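Local coordinates for protein CdiI (Burkholderia pseudomallei 1026a, PDB 4G6V) that binds the tRNase toxin CdiA-CT as its immunity partner and probably neutralises it in contact-dependent growth inhibition, at residues B[2-7]-B[63-68]; B[7-12]-B[89-94]; B[15-20]-B[38-43]. All coordinates share one frame; numbering follows the deposited sequence.

All three contacts build on one antiparallel sheet, in which strand 4-9 lies between strands 60-66 and 91-95, and strand 35-42 flanks 60-66. Contact 1 and contact 2 use the two sides of strand 4-9 and share Cys7; their centres are about 15 Å apart, and along the chain their segments alternate. Contact 3 falls within the sequence spanned by each of the others and packs helix 13-26, which follows strand 4-9, against strand 35-42. Its centre lies about 10 Å from that of contact 2 and 15 Å from that of contact 1. The toxin chain reaches contacts 1 and 3 but not contact 2, so the same sheet both organises the fold and contributes to the complex.

Contact 1: residues B[2-7]-B[63-68]; sequences AIDLFC and LVSLND
Asp4 and Ser65 face each other as a non-hydrogen-bonded pair of an antiparallel beta ladder, the first of three pairs joining strand 4-9 to strand 60-66. Three backbone hydrogen bonds join the two segments. Leu66 N donates to Ile3 O at 2.8 Å, while Leu5 and Val64 form a reciprocal pair, with Leu5 N to Val64 O at 2.8 Å and Val64 N to Leu5 O at 3.0 Å. Along the other edge of strand 4-9, Phe6 is backbone-bonded to Leu94 of strand 91-95, and Asp4 to Asp96 just beyond its end, whose OD1 also takes Asp4 N.

The carboxylate of Asp4 is divided between two partners. Ser65 OG donates to OD1, although the modelled separation is too short for its exact length to be trusted. OD2 makes a salt bridge with Lys121 of the toxin chain, which places this face of the ladder at the complex interface and would be expected to favour the charged carboxylate.

On the opposite face, Leu5 and Val64 meet CB to CB at 4.0 Å, beneath helix 75-84, and Cys7 SG reaches Val64 CG2. Ile3 and Leu66 run alongside each other at one end. On the Asp4 face, Leu63 swings CG anti to its backbone N (chi1 -155°), bringing CD1 over the Phe6 ring in a CH-pi contact, 3.6 Å from the ring centroid.

Contact 2: residues B[7-12]-B[89-94]; sequences CYLSID and GAILIL
Tyr8 and Leu92 lie side by side and point the same way, with Tyr8 CD2 3.9 Å from Leu92 CD2. The ring turns its edge to the backbone of the other strand, Leu92 O lying near the ring plane, and Tyr8 CE2 comes obliquely toward Leu94 CD1 at 4.3 Å. Helix 45-53 covers the Tyr8 side chain through Leu47, Ile50 and Ala51, and Phe61 meets the Tyr8 ring edge to face.

Leu9 and Ile91 show the same side-by-side arrangement on the other face of the sheet. With CG1 anti to the backbone N (chi1 -170°), Ile91 extends along Leu9 CD2 and carries its CD1 on to Cys7 CB, while Ile93 CG1 meets Cys7 SG. These side chains belong to the antiparallel pairing of strands 4-9 and 91-95 within the five-stranded sheet, and helix 75-84 packs over Ile91 and Ile93. Between the two layers, Tyr8 and Leu92 are joined by a reciprocal pair of backbone hydrogen bonds, both 2.9 Å between N of one residue and O of the other.

Past the strand end the pairing continues through Ser10 N, which donates to Ala90 O at 3.2 Å. Ser10 OG sits between its own backbone N and carbonyl carbon (chi1 72°), where it accepts a weak bond from Ala90 N at 3.3 Å.

Contact 3: residues B[15-20]-B[38-43]; sequences AAESDL and SPVRDA
Val40 pushes its two methyl groups against helix 13-26, overlapping Ala16, Glu17 and Leu20 at once. CG1 rests on Ala16 CB at 3.9 Å. CG2, on the other branch, takes Leu20 CD1 at 3.4 Å, the two side chains crossing at a slant, and also lies against the carboxylate of Glu17. Ala16 and Leu20 are one helical turn apart, so the valine is received along a single side of the helix.

This is helix-on-sheet packing: helix 13-26 lies over strand 35-42, at one edge of the sheet of this chain. Ser60 and Phe62 of the adjoining strand 60-66 also meet the helix, touching Ala16 and Leu20 respectively.

Glu17 supplies the polar link. Its CG is anti to the backbone N (chi1 -159°) and the chain then bends at chi2 (68°), which brings the carboxylate back past Val40 in the opposite direction. OE1 accepts Val40 N at 2.9 Å through its syn lone pair, with a nearly straight N-H approach of 166°, so this backbone donor is satisfied by a side chain of the helix. Just ahead of it, Ser38 OG donates to Pro39 O at 2.7 Å and is also hydrogen-bonded to Leu63 N, while Ser38 and Arg41 pack against Ser124 of the toxin chain.

Contact 1: residues B[2-7]-B[63-68]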
ATOM      1  N   ALA B   2       1.181   0.884   5.928  1.00 40.99           N
ATOM      2  CA  ALA B   2       0.444  -0.177   5.245  1.00 45.23           C
ATOM      3  C   ALA B   2       1.217  -0.653   4.023  1.00 49.60           C
ATOM      4  O   ALA B   2       1.652   0.152   3.192  1.00 53.76           O
ATOM      5  CB  ALA B   2      -0.941   0.307   4.839  1.00 35.99           C
ATOM      6  N   ILE B   3       1.398  -1.961   3.912  1.00 39.24           N
ATOM      7  CA  ILE B   3       2.132  -2.494   2.763  1.00 38.82           C
ATOM      8  C   ILE B   3       1.239  -3.250   1.783  1.00 31.85           C
ATOM      9  O   ILE B   3       0.505  -4.165   2.160  1.00 30.43           O
ATOM     10  CB  ILE B   3       3.337  -3.341   3.203  1.00 35.12           C
ATOM     11  CG1 ILE B   3       4.452  -2.417   3.696  1.00 33.61           C
ATOM     12  CG2 ILE B   3       3.844  -4.154   2.073  1.00 27.33           C
ATOM     13  CD1 ILE B   3       5.561  -3.139   4.449  1.00 26.17           C
ATOM     14  N   ASP B   4       1.303  -2.844   0.523  1.00 29.20           N
ATOM     15  CA  ASP B   4       0.427  -3.413  -0.487  1.00 29.25           C
ATOM     16  C   ASP B   4       1.212  -3.882  -1.707  1.00 30.75           C
ATOM     17  O   ASP B   4       2.032  -3.148  -2.253  1.00 29.01           O
ATOM     18  CB  ASP B   4      -0.648  -2.394  -0.902  1.00 27.73           C
ATOM     19  CG  ASP B   4      -1.654  -2.126   0.209  1.00 39.21           C
ATOM     20  OD1 ASP B   4      -2.057  -3.101   0.882  1.00 44.77           O
ATOM     21  OD2 ASP B   4      -2.035  -0.951   0.417  1.00 30.92           O
ATOM     22  N   LEU B   5       0.946  -5.111  -2.128  1.00 34.31           N
ATOM     23  CA  LEU B   5       1.459  -5.623  -3.390  1.00 29.73           C
ATOM     24  C   LEU B   5       0.474  -5.275  -4.512  1.00 28.98           C
ATOM     25  O   LEU B   5      -0.692  -5.687  -4.494  1.00 24.07           O
ATOM     26  CB  LEU B   5       1.716  -7.135  -3.287  1.00 30.71           C
ATOM     27  CG  LEU B   5       2.683  -7.534  -2.151  1.00 31.59           C
ATOM     28  CD1 LEU B   5       2.884  -9.039  -2.036  1.00 24.82           C
ATOM     29  CD2 LEU B   5       4.037  -6.833  -2.280  1.00 20.48           C
ATOM     30  N   PHE B   6       0.946  -4.460  -5.445  1.00 22.86           N
ATOM     31  CA  PHE B   6       0.190  -4.113  -6.630  1.00 22.42           C
ATOM     32  C   PHE B   6       0.446  -5.180  -7.675  1.00 27.76           C
ATOM     33  O   PHE B   6       1.573  -5.373  -8.093  1.00 33.43           O
ATOM     34  CB  PHE B   6       0.645  -2.767  -7.164  1.00 20.38           C
ATOM     35  CG  PHE B   6      -0.019  -1.623  -6.509  1.00 26.26           C
ATOM     36  CD1 PHE B   6      -0.755  -0.714  -7.245  1.00 30.36           C
ATOM     37  CD2 PHE B   6       0.051  -1.463  -5.139  1.00 25.13           C
ATOM     38  CE1 PHE B   6      -1.403   0.354  -6.610  1.00 30.87           C
ATOM     39  CE2 PHE B   6      -0.587  -0.391  -4.499  1.00 25.36           C
ATOM     40  CZ  PHE B   6      -1.314   0.508  -5.237  1.00 23.79           C
ATOM     41  N   CYS B   7      -0.594  -5.876  -8.100  1.00 24.80           N
ATOM     42  CA  CYS B   7      -0.422  -7.034  -8.957  1.00 20.91           C
ATOM     43  C   CYS B   7      -1.132  -6.780 -10.242  1.00 18.81           C
ATOM     44  O   CYS B   7      -2.339  -6.649 -10.260  1.00 29.17           O
ATOM     45  CB  CYS B   7      -1.024  -8.271  -8.294  1.00 20.30           C
ATOM     46  SG  CYS B   7      -0.260  -8.677  -6.702  1.00 28.53           S
ATOM     47  N   LEU B  63      -5.051  -6.187  -5.594  1.00 29.57           N
ATOM     48  CA  LEU B  63      -4.163  -5.766  -4.533  1.00 24.41           C
ATOM     49  C   LEU B  63      -4.033  -6.863  -3.481  1.00 27.07           C
ATOM     50  O   LEU B  63      -4.982  -7.609  -3.223  1.00 27.59           O
ATOM     51  CB  LEU B  63      -4.702  -4.480  -3.927  1.00 26.63           C
ATOM     52  CG  LEU B  63      -3.737  -3.521  -3.236  1.00 38.74           C
ATOM     53  CD1 LEU B  63      -2.687  -3.054  -4.223  1.00 30.03           C
ATOM     54  CD2 LEU B  63      -4.503  -2.327  -2.641  1.00 28.12           C
ATOM     55  N   VAL B  64      -2.836  -6.979  -2.907  1.00 29.32           N
ATOM     56  CA  VAL B  64      -2.592  -7.862  -1.766  1.00 30.80           C
ATOM     57  C   VAL B  64      -2.044  -7.031  -0.599  1.00 34.64           C
ATOM     58  O   VAL B  64      -0.954  -6.484  -0.675  1.00 38.24           O
ATOM     59  CB  VAL B  64      -1.598  -9.002  -2.098  1.00 20.45           C
ATOM     60  CG1 VAL B  64      -1.440  -9.966  -0.927  1.00 21.64           C
ATOM     61  CG2 VAL B  64      -2.068  -9.772  -3.290  1.00 25.41           C
ATOM     62  N   SER B  65      -2.816  -6.931   0.474  1.00 36.69           N
ATOM     63  CA  SER B  65      -2.418  -6.140   1.626  1.00 35.93           C
ATOM     64  C   SER B  65      -1.796  -6.988   2.704  1.00 37.48           C
ATOM     65  O   SER B  65      -2.240  -8.111   2.958  1.00 37.71           O
ATOM     66  CB  SER B  65      -3.619  -5.412   2.199  1.00 24.21           C
ATOM     67  OG  SER B  65      -4.022  -4.381   1.309  1.00 31.14           O
ATOM     68  N   LEU B  66      -0.754  -6.441   3.322  1.00 27.26           N
ATOM     69  CA  LEU B  66      -0.120  -7.073   4.462  1.00 28.46           C
ATOM     70  C   LEU B  66      -0.975  -6.723   5.684  1.00 41.84           C
ATOM     71  O   LEU B  66      -0.966  -5.581   6.184  1.00 40.65           O
ATOM     72  CB  LEU B  66       1.329  -6.591   4.620  1.00 29.92           C
ATOM     73  CG  LEU B  66       2.106  -7.086   5.849  1.00 39.58           C
ATOM     74  CD1 LEU B  66       2.431  -8.582   5.748  1.00 33.78           C
ATOM     75  CD2 LEU B  66       3.383  -6.248   6.114  1.00 25.87           C
ATOM     76  N   ASN B  67      -1.743  -7.703   6.146  1.00 37.23           N
ATOM     77  CA  ASN B  67      -2.665  -7.466   7.240  1.00 38.50           C
ATOM     78  C   ASN B  67      -2.077  -7.780   8.608  1.00 40.16           C
ATOM     79  O   ASN B  67      -2.471  -7.198   9.600  1.00 43.16           O
ATOM     80  CB  ASN B  67      -3.945  -8.262   7.036  1.00 42.05           C
ATOM     81  CG  ASN B  67      -5.099  -7.664   7.769  1.00 42.16           C
ATOM     82  OD1 ASN B  67      -5.296  -6.445   7.749  1.00 40.29           O
ATOM     83  ND2 ASN B  67      -5.876  -8.508   8.434  1.00 50.37           N
ATOM     84  N   ASP B  68      -1.158  -8.730   8.653  1.00 40.81           N
ATOM     85  CA  ASP B  68      -0.438  -9.045   9.871  1.00 37.15           C
ATOM     86  C   ASP B  68       1.010  -8.590   9.713  1.00 40.61           C
ATOM     87  O   ASP B  68       1.764  -9.184   8.941  1.00 32.06           O
ATOM     88  CB  ASP B  68      -0.507 -10.545  10.179  1.00 35.24           C
ATOM     89  CG  ASP B  68       0.431 -10.955  11.309  1.00 47.59           C
ATOM     90  OD1 ASP B  68       0.633 -10.156  12.257  1.00 52.30           O
ATOM     91  OD2 ASP B  68       0.979 -12.077  11.244  1.00 49.53           O
TER

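Contact 2: residues B[7-12]-B[89-94]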
ATOM      1  N   CYS B   7      -0.594  -5.876  -8.100  1.00 24.80           N
ATOM      2  CA  CYS B   7      -0.422  -7.034  -8.957  1.00 20.91           C
ATOM      3  C   CYS B   7      -1.132  -6.780 -10.242  1.00 18.81           C
ATOM      4  O   CYS B   7      -2.339  -6.649 -10.260  1.00 29.17           O
ATOM      5  CB  CYS B   7      -1.024  -8.271  -8.294  1.00 20.30           C
ATOM      6  SG  CYS B   7      -0.260  -8.677  -6.702  1.00 28.53           S
ATOM      7  N   TYR B   8      -0.378  -6.689 -11.316  1.00 19.33           N
ATOM      8  CA  TYR B   8      -0.943  -6.579 -12.656  1.00 23.93           C
ATOM      9  C   TYR B   8      -0.901  -7.910 -13.408  1.00 30.09           C
ATOM     10  O   TYR B   8       0.098  -8.651 -13.346  1.00 24.88           O
ATOM     11  CB  TYR B   8      -0.186  -5.531 -13.461  1.00 26.60           C
ATOM     12  CG  TYR B   8       0.013  -4.237 -12.726  1.00 28.20           C
ATOM     13  CD1 TYR B   8      -0.662  -3.100 -13.114  1.00 22.62           C
ATOM     14  CD2 TYR B   8       0.881  -4.157 -11.629  1.00 27.85           C
ATOM     15  CE1 TYR B   8      -0.483  -1.904 -12.446  1.00 32.14           C
ATOM     16  CE2 TYR B   8       1.078  -2.964 -10.962  1.00 24.41           C
ATOM     17  CZ  TYR B   8       0.389  -1.840 -11.375  1.00 33.66           C
ATOM     18  OH  TYR B   8       0.562  -0.644 -10.720  1.00 30.64           O
ATOM     19  N   LEU B   9      -1.987  -8.195 -14.128  1.00 30.50           N
ATOM     20  CA  LEU B   9      -2.117  -9.440 -14.873  1.00 26.81           C
ATOM     21  C   LEU B   9      -2.385  -9.202 -16.347  1.00 34.73           C
ATOM     22  O   LEU B   9      -3.055  -8.244 -16.731  1.00 38.80           O
ATOM     23  CB  LEU B   9      -3.235 -10.307 -14.295  1.00 32.93           C
ATOM     24  CG  LEU B   9      -3.082 -10.869 -12.881  1.00 36.57           C
ATOM     25  CD1 LEU B   9      -4.357 -11.564 -12.468  1.00 38.30           C
ATOM     26  CD2 LEU B   9      -1.899 -11.824 -12.784  1.00 30.24           C
ATOM     27  N   SER B  10      -1.870 -10.094 -17.181  1.00 39.50           N
ATOM     28  CA  SER B  10      -2.099 -10.002 -18.607  1.00 31.58           C
ATOM     29  C   SER B  10      -3.472 -10.598 -18.944  1.00 32.94           C
ATOM     30  O   SER B  10      -4.072 -10.226 -19.945  1.00 35.21           O
ATOM     31  CB  SER B  10      -0.986 -10.707 -19.367  1.00 25.87           C
ATOM     32  OG  SER B  10      -1.099 -12.109 -19.217  1.00 40.02           O
ATOM     33  N   ILE B  11      -3.974 -11.496 -18.092  1.00 31.61           N
ATOM     34  CA  ILE B  11      -5.285 -12.133 -18.307  1.00 26.90           C
ATOM     35  C   ILE B  11      -6.467 -11.245 -17.890  1.00 31.12           C
ATOM     36  O   ILE B  11      -6.300 -10.257 -17.188  1.00 36.79           O
ATOM     37  CB  ILE B  11      -5.390 -13.516 -17.607  1.00 21.73           C
ATOM     38  CG1 ILE B  11      -5.205 -13.386 -16.101  1.00 31.53           C
ATOM     39  CG2 ILE B  11      -4.324 -14.441 -18.127  1.00 28.90           C
ATOM     40  CD1 ILE B  11      -5.447 -14.668 -15.350  1.00 32.72           C
ATOM     41  N   ASP B  12      -7.669 -11.597 -18.333  1.00 43.81           N
ATOM     42  CA  ASP B  12      -8.857 -10.792 -18.019  1.00 37.61           C
ATOM     43  C   ASP B  12      -9.360 -11.011 -16.586  1.00 37.27           C
ATOM     44  O   ASP B  12      -8.922 -11.931 -15.878  1.00 32.54           O
ATOM     45  CB  ASP B  12      -9.968 -11.015 -19.044  1.00 30.22           C
ATOM     46  CG  ASP B  12     -10.594 -12.400 -18.939  1.00 59.29           C
ATOM     47  OD1 ASP B  12     -11.782 -12.567 -19.312  1.00 55.68           O
ATOM     48  OD2 ASP B  12      -9.893 -13.324 -18.475  1.00 66.08           O
ATOM     49  N   GLY B  89      -0.465 -17.192 -17.560  1.00 74.41           N
ATOM     50  CA  GLY B  89      -0.233 -15.799 -17.902  1.00 56.58           C
ATOM     51  C   GLY B  89       0.890 -15.112 -17.141  1.00 59.35           C
ATOM     52  O   GLY B  89       1.516 -15.679 -16.241  1.00 54.23           O
ATOM     53  N   ALA B  90       1.134 -13.863 -17.515  1.00 48.13           N
ATOM     54  CA  ALA B  90       2.187 -13.058 -16.923  1.00 39.63           C
ATOM     55  C   ALA B  90       1.655 -12.212 -15.755  1.00 48.93           C
ATOM     56  O   ALA B  90       0.503 -11.733 -15.776  1.00 41.39           O
ATOM     57  CB  ALA B  90       2.801 -12.164 -17.990  1.00 36.08           C
ATOM     58  N   ILE B  91       2.485 -12.042 -14.728  1.00 25.34           N
ATOM     59  CA  ILE B  91       2.119 -11.183 -13.605  1.00 36.23           C
ATOM     60  C   ILE B  91       3.268 -10.266 -13.230  1.00 28.61           C
ATOM     61  O   ILE B  91       4.404 -10.702 -13.134  1.00 29.41           O
ATOM     62  CB  ILE B  91       1.570 -11.974 -12.353  1.00 27.82           C
ATOM     63  CG1 ILE B  91       0.979 -11.011 -11.330  1.00 29.98           C
ATOM     64  CG2 ILE B  91       2.612 -12.827 -11.689  1.00 19.21           C
ATOM     65  CD1 ILE B  91       0.653 -11.662  -9.998  1.00 32.15           C
ATOM     66  N   LEU B  92       2.978  -8.984 -13.058  1.00 25.97           N
ATOM     67  CA  LEU B  92       3.974  -8.061 -12.533  1.00 27.70           C
ATOM     68  C   LEU B  92       3.557  -7.755 -11.099  1.00 31.34           C
ATOM     69  O   LEU B  92       2.383  -7.496 -10.847  1.00 22.06           O
ATOM     70  CB  LEU B  92       4.013  -6.795 -13.392  1.00 24.57           C
ATOM     71  CG  LEU B  92       4.563  -5.504 -12.789  1.00 32.03           C
ATOM     72  CD1 LEU B  92       6.034  -5.637 -12.590  1.00 28.74           C
ATOM     73  CD2 LEU B  92       4.247  -4.322 -13.682  1.00 23.76           C
ATOM     74  N   ILE B  93       4.487  -7.825 -10.152  1.00 32.03           N
ATOM     75  CA  ILE B  93       4.168  -7.460  -8.762  1.00 32.91           C
ATOM     76  C   ILE B  93       5.030  -6.308  -8.262  1.00 29.33           C
ATOM     77  O   ILE B  93       6.236  -6.461  -8.107  1.00 31.18           O
ATOM     78  CB  ILE B  93       4.365  -8.636  -7.777  1.00 35.64           C
ATOM     79  CG1 ILE B  93       3.495  -9.834  -8.161  1.00 35.50           C
ATOM     80  CG2 ILE B  93       4.083  -8.179  -6.337  1.00 26.78           C
ATOM     81  CD1 ILE B  93       3.685 -11.033  -7.232  1.00 39.48           C
ATOM     82  N   LEU B  94       4.415  -5.165  -8.004  1.00 22.80           N
ATOM     83  CA  LEU B  94       5.131  -4.039  -7.432  1.00 21.05           C
ATOM     84  C   LEU B  94       4.713  -3.781  -5.968  1.00 27.50           C
ATOM     85  O   LEU B  94       3.570  -3.413  -5.662  1.00 27.45           O
ATOM     86  CB  LEU B  94       4.921  -2.783  -8.280  1.00 20.88           C
ATOM     87  CG  LEU B  94       5.254  -2.813  -9.769  1.00 23.34           C
ATOM     88  CD1 LEU B  94       5.096  -1.439 -10.376  1.00 20.03           C
ATOM     89  CD2 LEU B  94       6.666  -3.293 -10.001  1.00 25.90           C
TER

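Contact 3: residues B[15-20]-B[38-43]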
ATOM      1  N   ALA B  15     -11.108 -14.571 -15.435  1.00 35.03           N
ATOM      2  CA  ALA B  15     -10.146 -15.663 -15.354  1.00 38.70           C
ATOM      3  C   ALA B  15      -9.218 -15.457 -14.165  1.00 43.22           C
ATOM      4  O   ALA B  15      -8.953 -16.390 -13.396  1.00 36.48           O
ATOM      5  CB  ALA B  15      -9.339 -15.778 -16.665  1.00 26.33           C
ATOM      6  N   ALA B  16      -8.729 -14.225 -14.026  1.00 48.55           N
ATOM      7  CA  ALA B  16      -7.857 -13.850 -12.915  1.00 39.64           C
ATOM      8  C   ALA B  16      -8.475 -14.291 -11.596  1.00 33.20           C
ATOM      9  O   ALA B  16      -7.811 -14.885 -10.736  1.00 34.36           O
ATOM     10  CB  ALA B  16      -7.614 -12.338 -12.916  1.00 30.72           C
ATOM     11  N   GLU B  17      -9.761 -14.002 -11.453  1.00 35.17           N
ATOM     12  CA  GLU B  17     -10.473 -14.293 -10.218  1.00 43.44           C
ATOM     13  C   GLU B  17     -10.602 -15.803 -10.014  1.00 39.30           C
ATOM     14  O   GLU B  17     -10.270 -16.333  -8.956  1.00 33.78           O
ATOM     15  CB  GLU B  17     -11.840 -13.608 -10.236  1.00 37.30           C
ATOM     16  CG  GLU B  17     -12.435 -13.408  -8.867  1.00 45.21           C
ATOM     17  CD  GLU B  17     -11.681 -12.393  -8.021  1.00 45.21           C
ATOM     18  OE1 GLU B  17     -11.811 -11.169  -8.280  1.00 37.70           O
ATOM     19  OE2 GLU B  17     -10.978 -12.826  -7.080  1.00 50.63           O
ATOM     20  N   SER B  18     -11.076 -16.498 -11.037  1.00 40.63           N
ATOM     21  CA  SER B  18     -11.081 -17.953 -11.006  1.00 39.90           C
ATOM     22  C   SER B  18      -9.740 -18.501 -10.492  1.00 39.79           C
ATOM     23  O   SER B  18      -9.713 -19.321  -9.573  1.00 46.13           O
ATOM     24  CB  SER B  18     -11.426 -18.527 -12.388  1.00 33.26           C
ATOM     25  OG  SER B  18     -10.986 -19.877 -12.492  1.00 54.60           O
ATOM     26  N   ASP B  19      -8.631 -18.050 -11.077  1.00 35.02           N
ATOM     27  CA  ASP B  19      -7.294 -18.416 -10.579  1.00 32.96           C
ATOM     28  C   ASP B  19      -7.049 -18.044  -9.091  1.00 36.95           C
ATOM     29  O   ASP B  19      -6.490 -18.847  -8.335  1.00 34.46           O
ATOM     30  CB  ASP B  19      -6.194 -17.807 -11.462  1.00 26.69           C
ATOM     31  CG  ASP B  19      -5.916 -18.630 -12.689  1.00 45.95           C
ATOM     32  OD1 ASP B  19      -5.990 -19.881 -12.598  1.00 58.21           O
ATOM     33  OD2 ASP B  19      -5.610 -18.029 -13.745  1.00 52.38           O
ATOM     34  N   LEU B  20      -7.447 -16.838  -8.676  1.00 21.48           N
ATOM     35  CA  LEU B  20      -7.317 -16.457  -7.263  1.00 28.18           C
ATOM     36  C   LEU B  20      -8.108 -17.327  -6.286  1.00 29.64           C
ATOM     37  O   LEU B  20      -7.746 -17.426  -5.114  1.00 38.85           O
ATOM     38  CB  LEU B  20      -7.637 -14.975  -7.030  1.00 21.00           C
ATOM     39  CG  LEU B  20      -6.428 -14.097  -7.325  1.00 30.48           C
ATOM     40  CD1 LEU B  20      -6.818 -12.660  -7.492  1.00 33.17           C
ATOM     41  CD2 LEU B  20      -5.365 -14.253  -6.231  1.00 27.74           C
ATOM     42  N   SER B  38      -7.564  -8.307  -2.393  1.00 23.19           N
ATOM     43  CA  SER B  38      -8.699  -7.561  -2.927  1.00 29.16           C
ATOM     44  C   SER B  38      -9.392  -8.313  -4.077  1.00 34.75           C
ATOM     45  O   SER B  38      -8.840  -9.255  -4.661  1.00 33.02           O
ATOM     46  CB  SER B  38      -8.259  -6.183  -3.414  1.00 25.96           C
ATOM     47  OG  SER B  38      -7.892  -6.227  -4.781  1.00 36.51           O
ATOM     48  N   PRO B  39     -10.624  -7.916  -4.388  1.00 33.85           N
ATOM     49  CA  PRO B  39     -11.237  -8.343  -5.652  1.00 28.16           C
ATOM     50  C   PRO B  39     -10.381  -7.885  -6.818  1.00 36.73           C
ATOM     51  O   PRO B  39      -9.654  -6.887  -6.682  1.00 31.25           O
ATOM     52  CB  PRO B  39     -12.575  -7.581  -5.674  1.00 28.27           C
ATOM     53  CG  PRO B  39     -12.527  -6.605  -4.456  1.00 24.61           C
ATOM     54  CD  PRO B  39     -11.583  -7.241  -3.494  1.00 30.77           C
ATOM     55  N   VAL B  40     -10.463  -8.602  -7.940  1.00 35.84           N
ATOM     56  CA  VAL B  40      -9.759  -8.210  -9.151  1.00 30.55           C
ATOM     57  C   VAL B  40     -10.598  -7.201  -9.915  1.00 28.92           C
ATOM     58  O   VAL B  40     -11.809  -7.341  -9.984  1.00 38.85           O
ATOM     59  CB  VAL B  40      -9.493  -9.420 -10.081  1.00 37.22           C
ATOM     60  CG1 VAL B  40      -8.724  -8.981 -11.337  1.00 25.51           C
ATOM     61  CG2 VAL B  40      -8.740 -10.512  -9.339  1.00 30.20           C
ATOM     62  N   ARG B  41      -9.953  -6.188 -10.487  1.00 33.10           N
ATOM     63  CA  ARG B  41     -10.629  -5.260 -11.379  1.00 23.52           C
ATOM     64  C   ARG B  41      -9.982  -5.215 -12.752  1.00 23.97           C
ATOM     65  O   ARG B  41      -8.895  -5.719 -12.952  1.00 28.92           O
ATOM     66  CB  ARG B  41     -10.695  -3.856 -10.787  1.00 26.32           C
ATOM     67  CG  ARG B  41      -9.390  -3.097 -10.753  1.00 38.12           C
ATOM     68  CD  ARG B  41      -9.645  -1.770 -10.095  1.00 37.66           C
ATOM     69  NE  ARG B  41     -10.548  -1.981  -8.959  1.00 55.06           N
ATOM     70  CZ  ARG B  41     -11.351  -1.060  -8.426  1.00 49.12           C
ATOM     71  NH1 ARG B  41     -11.393   0.178  -8.912  1.00 39.72           N
ATOM     72  NH2 ARG B  41     -12.120  -1.388  -7.397  1.00 46.77           N
ATOM     73  N   ASP B  42     -10.692  -4.645 -13.714  1.00 32.58           N
ATOM     74  CA  ASP B  42     -10.126  -4.381 -15.020  1.00 31.50           C
ATOM     75  C   ASP B  42      -9.163  -3.236 -14.807  1.00 28.05           C
ATOM     76  O   ASP B  42      -9.465  -2.288 -14.088  1.00 22.65           O
ATOM     77  CB  ASP B  42     -11.202  -3.970 -16.043  1.00 25.25           C
ATOM     78  CG  ASP B  42     -12.313  -5.005 -16.193  1.00 40.80           C
ATOM     79  OD1 ASP B  42     -11.996  -6.205 -16.358  1.00 38.81           O
ATOM     80  OD2 ASP B  42     -13.508  -4.618 -16.146  1.00 41.76           O
ATOM     81  N   ALA B  43      -7.997  -3.331 -15.426  1.00 25.83           N
ATOM     82  CA  ALA B  43      -7.028  -2.255 -15.356  1.00 31.92           C
ATOM     83  C   ALA B  43      -7.507  -1.072 -16.177  1.00 26.83           C
ATOM     84  O   ALA B  43      -7.863  -1.236 -17.327  1.00 38.80           O
ATOM     85  CB  ALA B  43      -5.684  -2.737 -15.866  1.00 32.92           C
TER